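Local atomic coordinates of Tautomerase_3 domain-containing protein (PDB entry 7M58), a protein that probably acts as a hydrolytic dehalogenase or tautomerase of the cis-3-chloroacrylic acid dehalogenase family within the tautomerase superfamily. Residues A[1-13]-A[58-70]. Sequence-based numbering, arbitrary orientation.
Sequences PSYAVSSRAGLID and APEGHVWIHADIR. With SO4 (sulfate ion), chain D.
Val5 and Ile65 pack against each other on one face of the antiparallel pair formed by strands 2-8 and 63-70, the two inner strands of the four-stranded tautomerase sheet. Ile65 swings CG1 anti to its carbonyl carbon (chi1 -51°), which carries CD1 to 3.4 Å from Val5 CG2; CG1 of Val5 reaches on to Val63. Nearby, Ala67 CB sits 3.4 Å from Tyr3 CE2, while Ile65 CG2 meets the edge of the same ring. This tightly packed face lies under helix 14-31, where the Tyr3 hydroxyl and His28 share a hydrogen bond. Short, straight backbone bonds fasten the middle, such as Ser6 N to Trp64 O at 2.7 Å and 179°. Beyond the Ser6-Trp64 pair the backbone bonds between the segments end: Leu11 CD2 still presses on Val63 CG2, but exposed Glu60 runs opposite to Leu11, its OE2 5.1 Å from Arg8 NE, too far for a salt bridge. The other end is polar. There Arg70 N donates to sulfate O1 at 2.9 Å, and the Pro1 ring lies beside this ion, probably from the crystallisation liquor, which His28 and Arg73 also bind. The N-terminal proline is a superfamily hallmark; the neighbouring arginines are consistent with a site for a substrate carboxylate, which the sulfate may mark.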
loop_
_atom_site.group_PDB
_atom_site.type_symbol
_atom_site.label_atom_id
_atom_site.label_comp_id
_atom_site.label_asym_id
_atom_site.label_seq_id
_atom_site.Cartn_x
_atom_site.Cartn_y
_atom_site.Cartn_z
ATOM N N PRO A 1 10.202 -3.800 8.421
ATOM C CA PRO A 1 9.646 -2.468 8.149
ATOM C C PRO A 1 10.012 -1.912 6.788
ATOM O O PRO A 1 11.197 -1.824 6.475
ATOM C CB PRO A 1 10.277 -1.592 9.232
ATOM C CG PRO A 1 11.579 -2.266 9.527
ATOM C CD PRO A 1 11.297 -3.744 9.407
ATOM N N SER A 2 9.011 -1.543 5.994
ATOM C CA SER A 2 9.230 -0.880 4.712
ATOM C C SER A 2 8.492 0.446 4.739
ATOM O O SER A 2 7.273 0.479 4.919
ATOM C CB SER A 2 8.770 -1.724 3.526
ATOM O OG SER A 2 7.376 -1.886 3.552
ATOM N N TYR A 3 9.241 1.532 4.629
ATOM C CA TYR A 3 8.681 2.862 4.473
ATOM C C TYR A 3 8.543 3.192 2.994
ATOM O O TYR A 3 9.535 3.173 2.256
ATOM C CB TYR A 3 9.564 3.894 5.169
ATOM C CG TYR A 3 9.564 3.733 6.663
ATOM C CD1 TYR A 3 10.425 2.841 7.284
ATOM C CD2 TYR A 3 8.687 4.463 7.455
ATOM C CE1 TYR A 3 10.426 2.683 8.645
ATOM C CE2 TYR A 3 8.683 4.312 8.823
ATOM C CZ TYR A 3 9.550 3.414 9.411
ATOM O OH TYR A 3 9.558 3.259 10.776
ATOM N N ALA A 4 7.321 3.482 2.556
ATOM C CA ALA A 4 7.096 4.022 1.225
ATOM C C ALA A 4 6.817 5.513 1.361
ATOM O O ALA A 4 5.999 5.929 2.186
ATOM C CB ALA A 4 5.956 3.295 0.521
ATOM N N VAL A 5 7.542 6.315 0.595
ATOM C CA VAL A 5 7.494 7.770 0.688
ATOM C C VAL A 5 6.996 8.281 -0.646
ATOM O O VAL A 5 7.649 8.071 -1.673
ATOM C CB VAL A 5 8.867 8.377 1.014
ATOM C CG1 VAL A 5 8.774 9.884 0.988
ATOM C CG2 VAL A 5 9.420 7.845 2.353
ATOM N N SER A 6 5.846 8.936 -0.642
ATOM C CA SER A 6 5.246 9.443 -1.864
ATOM C C SER A 6 5.346 10.956 -1.881
ATOM O O SER A 6 4.966 11.613 -0.900
ATOM C CB SER A 6 3.780 9.021 -1.974
ATOM O OG SER A 6 3.685 7.626 -2.174
ATOM N N SER A 7 5.858 11.495 -2.990
ATOM C CA SER A 7 6.001 12.929 -3.195
ATOM C C SER A 7 6.094 13.192 -4.690
ATOM O O SER A 7 6.444 12.300 -5.469
ATOM C CB SER A 7 7.238 13.492 -2.496
ATOM O OG SER A 7 8.422 12.883 -2.983
ATOM N N ARG A 8 5.762 14.428 -5.076
ATOM C CA ARG A 8 5.975 14.892 -6.445
ATOM C C ARG A 8 7.401 14.615 -6.892
ATOM O O ARG A 8 8.357 14.983 -6.205
ATOM C CB ARG A 8 5.686 16.391 -6.531
ATOM C CG ARG A 8 6.108 17.031 -7.838
ATOM C CD ARG A 8 5.046 16.986 -8.906
ATOM N NE ARG A 8 5.146 18.150 -9.794
ATOM C CZ ARG A 8 5.943 18.207 -10.860
ATOM N NH1 ARG A 8 6.695 17.155 -11.188
ATOM N NH2 ARG A 8 5.974 19.305 -11.610
ATOM N N ALA A 9 7.541 13.926 -8.020
ATOM C CA ALA A 9 8.861 13.733 -8.605
ATOM C C ALA A 9 9.592 15.065 -8.675
ATOM O O ALA A 9 9.071 16.054 -9.207
ATOM C CB ALA A 9 8.748 13.114 -9.996
ATOM N N GLY A 10 10.807 15.081 -8.141
ATOM C CA GLY A 10 11.610 16.273 -8.069
ATOM C C GLY A 10 11.622 16.933 -6.710
ATOM O O GLY A 10 12.524 17.729 -6.434
ATOM N N LEU A 11 10.667 16.607 -5.841
ATOM C CA LEU A 11 10.668 17.237 -4.524
ATOM C C LEU A 11 11.842 16.767 -3.684
ATOM O O LEU A 11 12.442 17.562 -2.953
ATOM C CB LEU A 11 9.355 16.979 -3.789
ATOM C CG LEU A 11 9.339 17.509 -2.352
ATOM C CD1 LEU A 11 9.313 19.041 -2.367
ATOM C CD2 LEU A 11 8.126 16.956 -1.606
ATOM N N ILE A 12 12.178 15.489 -3.751
ATOM C CA ILE A 12 13.246 14.942 -2.934
ATOM C C ILE A 12 14.405 14.577 -3.853
ATOM O O ILE A 12 14.353 13.547 -4.539
ATOM C CB ILE A 12 12.772 13.740 -2.114
ATOM C CG1 ILE A 12 11.446 14.102 -1.422
ATOM C CG2 ILE A 12 13.848 13.351 -1.097
ATOM C CD1 ILE A 12 10.803 13.016 -0.531
ATOM N N ASP A 13 15.423 15.454 -3.891
ATOM C CA ASP A 13 16.808 15.181 -4.312
ATOM C C ASP A 13 17.245 13.741 -4.140
ATOM O O ASP A 13 16.770 13.052 -3.236
ATOM C CB ASP A 13 17.787 15.981 -3.440
ATOM C CG ASP A 13 18.283 17.209 -4.086
ATOM O OD1 ASP A 13 18.012 17.391 -5.282
ATOM O OD2 ASP A 13 18.924 18.013 -3.371
ATOM N N ALA A 58 -2.655 19.305 -4.659
ATOM C CA ALA A 58 -1.830 19.549 -3.487
ATOM C C ALA A 58 -0.777 20.631 -3.731
ATOM O O ALA A 58 -0.406 20.903 -4.874
ATOM C CB ALA A 58 -1.130 18.257 -3.086
ATOM N N PRO A 59 -0.260 21.251 -2.669
ATOM C CA PRO A 59 0.964 22.036 -2.822
ATOM C C PRO A 59 2.110 21.110 -3.182
ATOM O O PRO A 59 2.116 19.926 -2.831
ATOM C CB PRO A 59 1.175 22.656 -1.435
ATOM C CG PRO A 59 0.482 21.717 -0.495
ATOM C CD PRO A 59 -0.708 21.196 -1.263
ATOM N N GLU A 60 3.101 21.669 -3.875
ATOM C CA GLU A 60 4.244 20.870 -4.306
ATOM C C GLU A 60 4.942 20.240 -3.100
ATOM O O GLU A 60 5.332 19.067 -3.137
ATOM C CB GLU A 60 5.191 21.747 -5.136
ATOM C CG GLU A 60 6.090 20.996 -6.120
ATOM C CD GLU A 60 7.552 20.944 -5.693
ATOM O OE1 GLU A 60 7.937 21.744 -4.803
ATOM O OE2 GLU A 60 8.315 20.121 -6.269
ATOM N N GLY A 61 5.085 21.005 -2.015
ATOM C CA GLY A 61 5.726 20.536 -0.805
ATOM C C GLY A 61 4.823 19.699 0.073
ATOM O O GLY A 61 4.481 20.112 1.185
ATOM N N HIS A 62 4.424 18.532 -0.417
ATOM C CA HIS A 62 3.590 17.608 0.336
ATOM C C HIS A 62 4.177 16.211 0.205
ATOM O O HIS A 62 4.524 15.777 -0.903
ATOM C CB HIS A 62 2.142 17.622 -0.154
ATOM C CG HIS A 62 1.245 16.731 0.634
ATOM N ND1 HIS A 62 0.663 17.124 1.821
ATOM C CD2 HIS A 62 0.845 15.454 0.424
ATOM C CE1 HIS A 62 -0.056 16.128 2.307
ATOM N NE2 HIS A 62 0.034 15.104 1.477
ATOM N N VAL A 63 4.283 15.510 1.333
ATOM C CA VAL A 63 4.872 14.183 1.378
ATOM C C VAL A 63 3.949 13.272 2.177
ATOM O O VAL A 63 3.450 13.656 3.240
ATOM C CB VAL A 63 6.277 14.221 2.015
ATOM C CG1 VAL A 63 6.795 12.806 2.237
ATOM C CG2 VAL A 63 7.227 15.015 1.167
ATOM N N TRP A 64 3.728 12.065 1.672
ATOM C CA TRP A 64 2.979 11.047 2.395
ATOM C C TRP A 64 3.908 9.871 2.657
ATOM O O TRP A 64 4.568 9.387 1.733
ATOM C CB TRP A 64 1.746 10.576 1.619
ATOM C CG TRP A 64 0.930 9.503 2.336
ATOM C CD1 TRP A 64 0.407 9.571 3.608
ATOM C CD2 TRP A 64 0.534 8.232 1.814
ATOM N NE1 TRP A 64 -0.291 8.418 3.901
ATOM C CE2 TRP A 64 -0.219 7.576 2.822
ATOM C CE3 TRP A 64 0.750 7.576 0.602
ATOM C CZ2 TRP A 64 -0.756 6.297 2.642
ATOM C CZ3 TRP A 64 0.219 6.309 0.430
ATOM C CH2 TRP A 64 -0.525 5.682 1.448
ATOM N N ILE A 65 3.978 9.442 3.915
ATOM C CA ILE A 65 4.835 8.344 4.345
ATOM C C ILE A 65 3.913 7.206 4.762
ATOM O O ILE A 65 3.116 7.370 5.696
ATOM C CB ILE A 65 5.723 8.757 5.527
ATOM C CG1 ILE A 65 6.471 10.058 5.244
ATOM C CG2 ILE A 65 6.718 7.656 5.850
ATOM C CD1 ILE A 65 7.762 9.877 4.572
ATOM N N HIS A 66 4.032 6.052 4.102
ATOM C CA HIS A 66 3.310 4.841 4.492
ATOM C C HIS A 66 4.297 3.809 5.003
ATOM O O HIS A 66 5.189 3.384 4.264
ATOM C CB HIS A 66 2.514 4.223 3.350
ATOM C CG HIS A 66 1.760 2.996 3.769
ATOM N ND1 HIS A 66 0.437 3.019 4.161
ATOM C CD2 HIS A 66 2.169 1.713 3.917
ATOM C CE1 HIS A 66 0.057 1.799 4.498
ATOM N NE2 HIS A 66 1.091 0.989 4.359
ATOM N N ALA A 67 4.110 3.368 6.237
ATOM C CA ALA A 67 5.037 2.448 6.876
ATOM C C ALA A 67 4.338 1.134 7.181
ATOM O O ALA A 67 3.281 1.134 7.808
ATOM C CB ALA A 67 5.579 3.070 8.159
ATOM N N ASP A 68 4.935 0.015 6.786
ATOM C CA ASP A 68 4.443 -1.296 7.197
ATOM C C ASP A 68 5.379 -1.806 8.293
ATOM O O ASP A 68 6.572 -2.010 8.054
ATOM C CB ASP A 68 4.372 -2.287 6.028
ATOM C CG ASP A 68 3.246 -1.970 4.998
ATOM O OD1 ASP A 68 2.047 -2.163 5.307
ATOM O OD2 ASP A 68 3.564 -1.569 3.848
ATOM N N ILE A 69 4.846 -1.976 9.503
ATOM C CA ILE A 69 5.607 -2.432 10.659
ATOM C C ILE A 69 4.904 -3.645 11.265
ATOM O O ILE A 69 3.715 -3.896 11.038
ATOM C CB ILE A 69 5.787 -1.341 11.732
ATOM C CG1 ILE A 69 4.463 -1.114 12.477
ATOM C CG2 ILE A 69 6.343 -0.049 11.119
ATOM C CD1 ILE A 69 4.643 -0.336 13.743
ATOM N N ARG A 70 5.653 -4.401 12.051
ATOM C CA ARG A 70 5.093 -5.563 12.726
ATOM C C ARG A 70 4.116 -5.158 13.823
ATOM O O ARG A 70 4.320 -4.169 14.535
ATOM C CB ARG A 70 6.218 -6.401 13.320
ATOM C CG ARG A 70 6.783 -7.369 12.346
ATOM C CD ARG A 70 8.061 -8.001 12.826
ATOM N NE ARG A 70 9.073 -6.992 13.120
ATOM C CZ ARG A 70 10.162 -7.218 13.847
ATOM N NH1 ARG A 70 10.391 -8.424 14.343
ATOM N NH2 ARG A 70 11.015 -6.231 14.086
HETATM S S SO4 D . 9.142 -3.617 12.558
HETATM O O1 SO4 D . 8.014 -3.780 13.571
HETATM O O2 SO4 D . 8.782 -2.540 11.581
HETATM O O3 SO4 D . 9.402 -4.914 11.817
HETATM O O4 SO4 D . 10.401 -3.084 13.202
#